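Ribosome maturation protein SDO1 homolog (Methanothermobacter thermautotrophicus, PDB 2WBM) is an archaeal SBDS-family protein that probably binds RNA and the ribosome and acts in ribosome maturation. Local coordinates at residues 28-33 and 98-103; 39-44 and 62-67; 189-194 and 218-223. All blocks are in the same frame, centred on the assembly; numbering follows the deposited sequence.

Contact 1: 28-33 and 98-103; sequences VIARLE and PVILRR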
loop_
_atom_site.group_PDB
_atom_site.type_symbol
_atom_site.label_atom_id
_atom_site.label_comp_id
_atom_site.label_asym_id
_atom_site.label_seq_id
_atom_site.Cartn_x
_atom_site.Cartn_y
_atom_site.Cartn_z
ATOM N N VAL A 28 15.424 5.328 -8.129
ATOM C CA VAL A 28 15.831 4.100 -8.805
ATOM C C VAL A 28 15.928 4.431 -10.284
ATOM O O VAL A 28 15.564 5.537 -10.712
ATOM C CB VAL A 28 14.845 2.911 -8.501
ATOM C CG1 VAL A 28 14.749 2.675 -6.988
ATOM C CG2 VAL A 28 13.441 3.192 -9.087
ATOM N N ILE A 29 16.453 3.502 -11.061
ATOM C CA ILE A 29 16.611 3.717 -12.477
ATOM C C ILE A 29 15.556 2.940 -13.250
ATOM O O ILE A 29 15.330 1.758 -12.966
ATOM C CB ILE A 29 18.026 3.272 -12.890
ATOM C CG1 ILE A 29 19.048 4.276 -12.333
ATOM C CG2 ILE A 29 18.130 3.133 -14.427
ATOM C CD1 ILE A 29 20.484 3.770 -12.373
ATOM N N ALA A 30 14.884 3.605 -14.183
ATOM C CA ALA A 30 14.079 2.900 -15.181
ATOM C C ALA A 30 14.895 2.887 -16.466
ATOM O O ALA A 30 15.403 3.930 -16.902
ATOM C CB ALA A 30 12.714 3.591 -15.390
ATOM N N ARG A 31 15.042 1.710 -17.048
ATOM C CA ARG A 31 15.944 1.484 -18.173
ATOM C C ARG A 31 15.181 0.876 -19.344
ATOM O O ARG A 31 14.361 -0.024 -19.157
ATOM C CB ARG A 31 17.028 0.484 -17.737
ATOM C CG ARG A 31 17.945 0.032 -18.856
ATOM C CD ARG A 31 18.897 -1.006 -18.357
ATOM N NE ARG A 31 19.903 -0.443 -17.453
ATOM C CZ ARG A 31 20.705 -1.167 -16.669
ATOM N NH1 ARG A 31 20.655 -2.506 -16.659
ATOM N NH2 ARG A 31 21.600 -0.548 -15.904
ATOM N N LEU A 32 15.462 1.357 -20.552
ATOM C CA LEU A 32 14.960 0.730 -21.749
ATOM C C LEU A 32 16.121 0.561 -22.726
ATOM O O LEU A 32 16.859 1.526 -22.968
ATOM C CB LEU A 32 13.862 1.597 -22.368
ATOM C CG LEU A 32 13.244 1.042 -23.663
ATOM C CD1 LEU A 32 12.601 -0.310 -23.441
ATOM C CD2 LEU A 32 12.194 2.036 -24.185
ATOM N N GLU A 33 16.274 -0.643 -23.273
ATOM C CA GLU A 33 17.319 -0.927 -24.273
ATOM C C GLU A 33 16.730 -1.052 -25.662
ATOM O O GLU A 33 15.751 -1.775 -25.858
ATOM C CB GLU A 33 18.063 -2.226 -23.953
ATOM C CG GLU A 33 18.812 -2.189 -22.655
ATOM C CD GLU A 33 19.813 -3.320 -22.514
ATOM O OE1 GLU A 33 19.990 -4.113 -23.470
ATOM O OE2 GLU A 33 20.426 -3.414 -21.434
ATOM N N PRO A 98 7.669 8.275 -20.312
ATOM C CA PRO A 98 6.540 7.324 -20.201
ATOM C C PRO A 98 6.798 6.025 -20.949
ATOM O O PRO A 98 6.351 4.966 -20.494
ATOM C CB PRO A 98 5.376 8.070 -20.856
ATOM C CG PRO A 98 5.711 9.516 -20.688
ATOM C CD PRO A 98 7.209 9.593 -20.800
ATOM N N VAL A 99 7.520 6.095 -22.070
ATOM C CA VAL A 99 7.875 4.878 -22.828
ATOM C C VAL A 99 8.870 4.020 -22.026
ATOM O O VAL A 99 8.705 2.794 -21.914
ATOM C CB VAL A 99 8.435 5.198 -24.236
ATOM C CG1 VAL A 99 8.679 3.903 -25.017
ATOM C CG2 VAL A 99 7.441 6.095 -25.001
ATOM N N ILE A 100 9.871 4.666 -21.441
ATOM C CA ILE A 100 10.843 3.933 -20.623
ATOM C C ILE A 100 10.126 3.279 -19.435
ATOM O O ILE A 100 10.337 2.094 -19.143
ATOM C CB ILE A 100 12.010 4.808 -20.155
ATOM C CG1 ILE A 100 12.817 5.302 -21.362
ATOM C CG2 ILE A 100 12.913 4.010 -19.205
ATOM C CD1 ILE A 100 13.979 6.232 -20.989
ATOM N N LEU A 101 9.257 4.035 -18.768
ATOM C CA LEU A 101 8.508 3.486 -17.624
ATOM C C LEU A 101 7.589 2.318 -17.983
ATOM O O LEU A 101 7.481 1.318 -17.241
ATOM C CB LEU A 101 7.708 4.594 -16.927
ATOM C CG LEU A 101 8.545 5.600 -16.125
ATOM C CD1 LEU A 101 7.690 6.785 -15.725
ATOM C CD2 LEU A 101 9.166 4.931 -14.884
ATOM N N ARG A 102 6.909 2.434 -19.120
ATOM C CA ARG A 102 5.921 1.444 -19.474
ATOM C C ARG A 102 6.500 0.216 -20.163
ATOM O O ARG A 102 5.943 -0.860 -20.033
ATOM C CB ARG A 102 4.806 2.072 -20.312
ATOM C CG ARG A 102 3.910 2.977 -19.479
ATOM C CD ARG A 102 3.094 3.895 -20.361
ATOM N NE ARG A 102 2.134 4.684 -19.589
ATOM C CZ ARG A 102 1.687 5.882 -19.954
ATOM N NH1 ARG A 102 2.121 6.438 -21.075
ATOM N NH2 ARG A 102 0.811 6.524 -19.198
ATOM N N ARG A 103 7.616 0.377 -20.871
ATOM C CA ARG A 103 8.183 -0.712 -21.674
ATOM C C ARG A 103 9.488 -1.269 -21.109
ATOM O O ARG A 103 9.936 -2.343 -21.533
ATOM C CB ARG A 103 8.446 -0.244 -23.115
ATOM C CG ARG A 103 7.199 0.152 -23.926
ATOM C CD ARG A 103 6.338 -1.031 -24.244
ATOM N NE ARG A 103 5.309 -0.706 -25.227
ATOM C CZ ARG A 103 5.224 -1.243 -26.443
ATOM N NH1 ARG A 103 6.106 -2.152 -26.846
ATOM N NH2 ARG A 103 4.240 -0.880 -27.256
#

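Contact 2: 39-44 and 62-67; sequences FEVLVD and DVLAVQ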
loop_
_atom_site.group_PDB
_atom_site.type_symbol
_atom_site.label_atom_id
_atom_site.label_comp_id
_atom_site.label_asym_id
_atom_site.label_seq_id
_atom_site.Cartn_x
_atom_site.Cartn_y
_atom_site.Cartn_z
ATOM N N PHE A 39 18.814 3.599 -22.428
ATOM C CA PHE A 39 18.247 4.895 -22.098
ATOM C C PHE A 39 17.667 4.731 -20.706
ATOM O O PHE A 39 16.918 3.768 -20.431
ATOM C CB PHE A 39 17.141 5.276 -23.086
ATOM C CG PHE A 39 17.617 5.470 -24.504
ATOM C CD1 PHE A 39 17.950 6.744 -24.974
ATOM C CD2 PHE A 39 17.711 4.380 -25.378
ATOM C CE1 PHE A 39 18.367 6.937 -26.288
ATOM C CE2 PHE A 39 18.147 4.541 -26.690
ATOM C CZ PHE A 39 18.469 5.833 -27.168
ATOM N N GLU A 40 18.033 5.641 -19.811
ATOM C CA GLU A 40 17.719 5.500 -18.395
ATOM C C GLU A 40 17.229 6.817 -17.840
ATOM O O GLU A 40 17.707 7.889 -18.244
ATOM C CB GLU A 40 18.945 5.075 -17.599
ATOM C CG GLU A 40 19.444 3.662 -18.009
ATOM C CD GLU A 40 20.659 3.179 -17.267
ATOM O OE1 GLU A 40 21.218 3.915 -16.411
ATOM O OE2 GLU A 40 21.068 2.030 -17.556
ATOM N N VAL A 41 16.305 6.721 -16.890
ATOM C CA VAL A 41 15.853 7.894 -16.136
ATOM C C VAL A 41 15.871 7.602 -14.645
ATOM O O VAL A 41 15.788 6.443 -14.238
ATOM C CB VAL A 41 14.424 8.358 -16.580
ATOM C CG1 VAL A 41 14.496 9.018 -17.963
ATOM C CG2 VAL A 41 13.395 7.177 -16.560
ATOM N N LEU A 42 16.019 8.652 -13.840
ATOM C CA LEU A 42 16.052 8.531 -12.388
ATOM C C LEU A 42 14.668 8.878 -11.886
ATOM O O LEU A 42 14.154 9.967 -12.187
ATOM C CB LEU A 42 17.078 9.496 -11.792
ATOM C CG LEU A 42 18.525 9.058 -12.041
ATOM C CD1 LEU A 42 19.510 10.195 -11.719
ATOM C CD2 LEU A 42 18.804 7.836 -11.168
ATOM N N VAL A 43 14.062 7.951 -11.151
ATOM C CA VAL A 43 12.648 8.065 -10.787
ATOM C C VAL A 43 12.342 7.707 -9.331
ATOM O O VAL A 43 13.046 6.922 -8.690
ATOM C CB VAL A 43 11.718 7.196 -11.727
ATOM C CG1 VAL A 43 11.792 7.664 -13.187
ATOM C CG2 VAL A 43 12.040 5.694 -11.612
ATOM N N ASP A 44 11.273 8.305 -8.812
ATOM C CA ASP A 44 10.711 7.937 -7.526
ATOM C C ASP A 44 10.137 6.519 -7.680
ATOM O O ASP A 44 9.302 6.298 -8.554
ATOM C CB ASP A 44 9.587 8.920 -7.173
ATOM C CG ASP A 44 8.979 8.663 -5.815
ATOM O OD1 ASP A 44 8.445 7.556 -5.589
ATOM O OD2 ASP A 44 8.985 9.595 -4.974
ATOM N N ASP A 62 5.976 14.275 -11.873
ATOM C CA ASP A 62 6.153 13.918 -10.468
ATOM C C ASP A 62 7.005 12.650 -10.279
ATOM O O ASP A 62 7.588 12.446 -9.219
ATOM C CB ASP A 62 4.808 13.821 -9.766
ATOM C CG ASP A 62 4.103 15.184 -9.678
ATOM O OD1 ASP A 62 4.789 16.231 -9.579
ATOM O OD2 ASP A 62 2.870 15.208 -9.730
ATOM N N VAL A 63 7.071 11.815 -11.307
ATOM C CA VAL A 63 7.856 10.577 -11.254
ATOM C C VAL A 63 9.370 10.868 -11.347
ATOM O O VAL A 63 10.169 10.261 -10.631
ATOM C CB VAL A 63 7.426 9.590 -12.367
ATOM C CG1 VAL A 63 8.299 8.340 -12.345
ATOM C CG2 VAL A 63 5.967 9.195 -12.209
ATOM N N LEU A 64 9.746 11.806 -12.220
ATOM C CA LEU A 64 11.169 12.069 -12.520
ATOM C C LEU A 64 11.895 12.821 -11.421
ATOM O O LEU A 64 11.428 13.846 -10.971
ATOM C CB LEU A 64 11.305 12.859 -13.827
ATOM C CG LEU A 64 11.051 12.018 -15.077
ATOM C CD1 LEU A 64 10.700 12.926 -16.239
ATOM C CD2 LEU A 64 12.275 11.138 -15.421
ATOM N N ALA A 65 13.066 12.320 -11.027
ATOM C CA ALA A 65 13.945 13.044 -10.099
ATOM C C ALA A 65 14.572 14.296 -10.769
ATOM O O ALA A 65 14.739 15.344 -10.130
ATOM C CB ALA A 65 15.046 12.115 -9.612
ATOM N N VAL A 66 14.935 14.130 -12.039
ATOM C CA VAL A 66 15.405 15.218 -12.919
ATOM C C VAL A 66 14.850 14.926 -14.306
ATOM O O VAL A 66 14.677 13.761 -14.680
ATOM C CB VAL A 66 16.974 15.320 -12.996
ATOM C CG1 VAL A 66 17.555 15.816 -11.677
ATOM C CG2 VAL A 66 17.601 13.970 -13.400
ATOM N N GLN A 67 14.565 15.971 -15.077
ATOM C CA GLN A 67 14.012 15.761 -16.421
ATOM C C GLN A 67 15.133 15.590 -17.436
ATOM O O GLN A 67 15.336 16.449 -18.290
ATOM C CB GLN A 67 13.084 16.920 -16.816
ATOM C CG GLN A 67 11.914 17.099 -15.863
ATOM C CD GLN A 67 10.950 18.188 -16.319
ATOM O OE1 GLN A 67 11.168 18.842 -17.337
ATOM N NE2 GLN A 67 9.897 18.410 -15.540
HETATM O O HOH W 1 16.126 11.190 -15.064
#

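Contact 3: 189-194 and 218-223; sequences IKIPGE and GSWIAV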
loop_
_atom_site.group_PDB
_atom_site.type_symbol
_atom_site.label_atom_id
_atom_site.label_comp_id
_atom_site.label_asym_id
_atom_site.label_seq_id
_atom_site.Cartn_x
_atom_site.Cartn_y
_atom_site.Cartn_z
ATOM N N ILE A 189 -21.633 -0.441 18.756
ATOM C CA ILE A 189 -21.013 0.021 19.991
ATOM C C ILE A 189 -22.001 0.884 20.754
ATOM O O ILE A 189 -22.901 1.491 20.162
ATOM C CB ILE A 189 -19.685 0.799 19.726
ATOM C CG1 ILE A 189 -19.963 2.196 19.143
ATOM C CG2 ILE A 189 -18.767 0.006 18.781
ATOM C CD1 ILE A 189 -18.726 3.079 19.025
ATOM N N LYS A 190 -21.846 0.903 22.070
ATOM C CA LYS A 190 -22.659 1.729 22.950
ATOM C C LYS A 190 -21.701 2.458 23.878
ATOM O O LYS A 190 -20.929 1.805 24.598
ATOM C CB LYS A 190 -23.605 0.836 23.757
ATOM C CG LYS A 190 -24.565 1.572 24.678
ATOM C CD LYS A 190 -25.421 0.571 25.448
ATOM C CE LYS A 190 -26.595 1.243 26.122
ATOM N NZ LYS A 190 -26.161 2.255 27.112
ATOM N N ILE A 191 -21.744 3.780 23.867
ATOM C CA ILE A 191 -20.858 4.529 24.744
ATOM C C ILE A 191 -21.608 5.670 25.426
ATOM O O ILE A 191 -22.644 6.130 24.940
ATOM C CB ILE A 191 -19.640 5.085 23.971
ATOM C CG1 ILE A 191 -20.101 6.009 22.850
ATOM C CG2 ILE A 191 -18.745 3.952 23.419
ATOM C CD1 ILE A 191 -19.091 7.065 22.538
ATOM N N PRO A 192 -21.075 6.153 26.554
ATOM C CA PRO A 192 -21.763 7.243 27.224
ATOM C C PRO A 192 -21.832 8.466 26.316
ATOM O O PRO A 192 -20.935 8.675 25.496
ATOM C CB PRO A 192 -20.868 7.541 28.422
ATOM C CG PRO A 192 -19.936 6.367 28.541
ATOM C CD PRO A 192 -19.770 5.853 27.162
ATOM N N GLY A 193 -22.901 9.245 26.450
ATOM C CA GLY A 193 -23.136 10.413 25.592
ATOM C C GLY A 193 -22.013 11.437 25.587
ATOM O O GLY A 193 -21.744 12.060 24.554
ATOM N N GLU A 194 -21.353 11.594 26.732
ATOM C CA GLU A 194 -20.224 12.524 26.912
ATOM C C GLU A 194 -19.052 12.222 25.976
ATOM O O GLU A 194 -18.258 13.110 25.651
ATOM C CB GLU A 194 -19.699 12.454 28.350
ATOM C CG GLU A 194 -20.675 12.928 29.433
ATOM C CD GLU A 194 -21.618 11.832 29.940
ATOM O OE1 GLU A 194 -21.792 10.794 29.258
ATOM O OE2 GLU A 194 -22.196 12.027 31.031
ATOM N N GLY A 218 -29.494 8.678 27.251
ATOM C CA GLY A 218 -28.389 9.622 27.066
ATOM C C GLY A 218 -27.133 9.024 26.467
ATOM O O GLY A 218 -26.194 9.755 26.135
ATOM N N SER A 219 -27.092 7.698 26.325
ATOM C CA SER A 219 -25.948 7.065 25.662
ATOM C C SER A 219 -26.069 7.169 24.143
ATOM O O SER A 219 -27.091 7.613 23.615
ATOM C CB SER A 219 -25.768 5.606 26.101
ATOM O OG SER A 219 -26.883 4.820 25.743
ATOM N N TRP A 220 -25.019 6.751 23.440
ATOM C CA TRP A 220 -24.995 6.854 21.996
ATOM C C TRP A 220 -24.570 5.521 21.428
ATOM O O TRP A 220 -23.579 4.943 21.862
ATOM C CB TRP A 220 -24.022 7.945 21.561
ATOM C CG TRP A 220 -23.901 8.183 20.080
ATOM C CD1 TRP A 220 -24.869 8.690 19.233
ATOM C CD2 TRP A 220 -22.728 7.996 19.277
ATOM N NE1 TRP A 220 -24.364 8.808 17.960
ATOM C CE2 TRP A 220 -23.059 8.380 17.954
ATOM C CE3 TRP A 220 -21.434 7.518 19.541
ATOM C CZ2 TRP A 220 -22.130 8.326 16.901
ATOM C CZ3 TRP A 220 -20.509 7.457 18.490
ATOM C CH2 TRP A 220 -20.868 7.856 17.187
ATOM N N ILE A 221 -25.346 5.035 20.470
ATOM C CA ILE A 221 -25.030 3.781 19.798
ATOM C C ILE A 221 -24.579 4.099 18.379
ATOM O O ILE A 221 -25.165 4.945 17.720
ATOM C CB ILE A 221 -26.244 2.837 19.750
ATOM C CG1 ILE A 221 -26.487 2.250 21.149
ATOM C CG2 ILE A 221 -26.022 1.723 18.685
ATOM C CD1 ILE A 221 -27.732 1.360 21.249
ATOM N N ALA A 222 -23.512 3.445 17.929
ATOM C CA ALA A 222 -23.096 3.554 16.527
ATOM C C ALA A 222 -22.836 2.159 15.987
ATOM O O ALA A 222 -22.347 1.289 16.711
ATOM C CB ALA A 222 -21.860 4.398 16.392
ATOM N N VAL A 223 -23.222 1.946 14.745
ATOM C CA VAL A 223 -22.847 0.751 14.008
ATOM C C VAL A 223 -21.706 1.162 13.087
ATOM O O VAL A 223 -21.826 2.134 12.334
ATOM C CB VAL A 223 -24.033 0.195 13.244
ATOM C CG1 VAL A 223 -23.634 -1.047 12.430
ATOM C CG2 VAL A 223 -25.160 -0.131 14.256
#

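Contact 1: 28-33 and 98-103
Ile100 of helix 93-103 presses its two branches onto strand 28-34 at Ala30 and Leu32, and the apolar part of the contact is built round it. Its methyl CG2 sits by Ala30 CB at 3.8 Å, while CG1 meets Leu32 CB at 4.0 Å. Ala30 is touched a second time from the next helix residue: Leu101 starts out with its CB directed off the strand, but the chain turns back and brings CD2 to within 3.8 Å of Ala30 CB. Leu32 reaches farther along the helix. Its CG lies anti to the backbone N (chi1 180°), which sends the two methyls out over the helix surface, CD2 going to Val99 CG1 at 4.1 Å and CD1 to the last turn beside Arg103.

Side chains also rest on main chain. Ile100 CG2 lies 3.4 Å from Ala30 O, and Leu32 CD1 comes to 3.9 Å from Arg103 O. No hydrogen bond joins the two segments. The backbone of the strand bonds instead to its sheet neighbours, Ala30 and Leu32 to Val41 and Phe39, and Arg31 to Thr105. Arg31 turns its CB off the helix and forms a salt bridge with Glu40.

The axes pass 7.1 Å apart and run at 89°, a close approach that suits the small Ala30 facing the helix. This is a helix laid across one face of a three-stranded antiparallel sheet, on its central strand, as belongs to the mixed helix-and-sheet (alpha+beta) fold of the SBDS N-terminal domain.

Contact 2: 39-44 and 62-67
Leu42 and Ala65 meet through the flat peptide groups of the backbone, and no aromatic ring bridges these segments. Leu42 O takes the N-H of Ala65 at 2.8 Å, the donor standing 32° out of the carbonyl plane. Two residues on along the strand, the direction reverses: Asp44 N donates its N-H to Val63 O at 2.9 Å, nearly in line with the C=O bond. Both bonds are nearly straight at hydrogen, each at 168°. Val63 O is also approached by Val43 CA at 3.3 Å, a CA-H...O contact. The carboxylate of Asp44, with CG anti to the backbone N (chi1 -177°), turns away from 62-67: OD1 caps Leu47 N at the start of helix 45-52, and OD2 bonds to His20.

Together these bonds make a single beta bridge, Val43 with Leu64, where the chain leaves helix 60-63. Within the N-terminal domain's sheet, strand 37-43 is the outermost strand on this side, so the segment after the short helix meets the sheet at its edge strand, which Phe70 also joins by a backbone bond to Glu40.

Apolar side chains pack around the bridge. Val43 and Val63 lie side by side and point the same way, CG1 to CG1 at 3.7 Å, with Ala48 of helix 45-52 touching both. Leu64 begins by heading away, then swings CD2 back to Val41 CB at 3.7 Å; Thr97 of helix 93-103 touches both of these residues. Ala65 directs its methyl at the strand and meets Leu42 CB at 4.0 Å. Farther along, where the chains diverge, a water takes over: it accepts from Leu42 N and donates to Val66 O at 3.0 Å.

Contact 3: 189-194 and 218-223
Ile191 and Trp220 lie side by side on the tightly packed face of this antiparallel pair, together with Ile189 and Ala222. Ile191 CG1 sits in the indole plane at the ring edge, and CD1 touches CE3 of Trp220 at 3.8 Å. Ala222 CB rests over one face of the same ring, off centre toward its rim, 3.7 Å above the plane, and also meets Ile189 CG1 at 4.0 Å. Ile203 of helix 196-206 closes over Ile189 and Trp220, while Trp220 NE1 is hydrogen-bonded to Glu212.

Four backbone bonds hold the strands, two at Ile189 with Ala222 and two at Ile191 with Trp220; the straightest is Ile189 N to Ala222 O, 2.8 Å at 172°.

The other face is looser and partly exposed. Lys190 crosses Ile221, CG to CG1 at 4.1 Å, then bends at its last torsion (chi4 -61°) to bring NZ to Ser219 OG at 3.0 Å. This is one of two Lys190 conformers.

Ser219 OG is also hydrogen-bonded to Asp217, whose other carboxylate oxygen forms a long, weak ion pair with Lys190. The chemistry thus divides by face: apolar contact under the helices, and outside a short chain of polar contacts, which opposite charges probably favour.

In the fold
Contacts 1 and 2 share the N-terminal domain and the same sheet, their centres about 9 Å apart, and the Arg31-Glu40 salt bridge ties one to the other. Contact 1 lays a helix on the central strand by apolar packing alone; contact 2, the more buried, works at the edge strand, where backbone groups of the strand bond to the segment after helix 60-63. Contact 3 lies about 54 Å from contact 1, centre to centre, on the opposite side of the chain's centre, and joins two adjacent strands of the C-terminal domain, whose order of strands and helices is ferredoxin-like. It combines regular strand pairing with one apolar face and one partly exposed face where a lysine lies across an isoleucine.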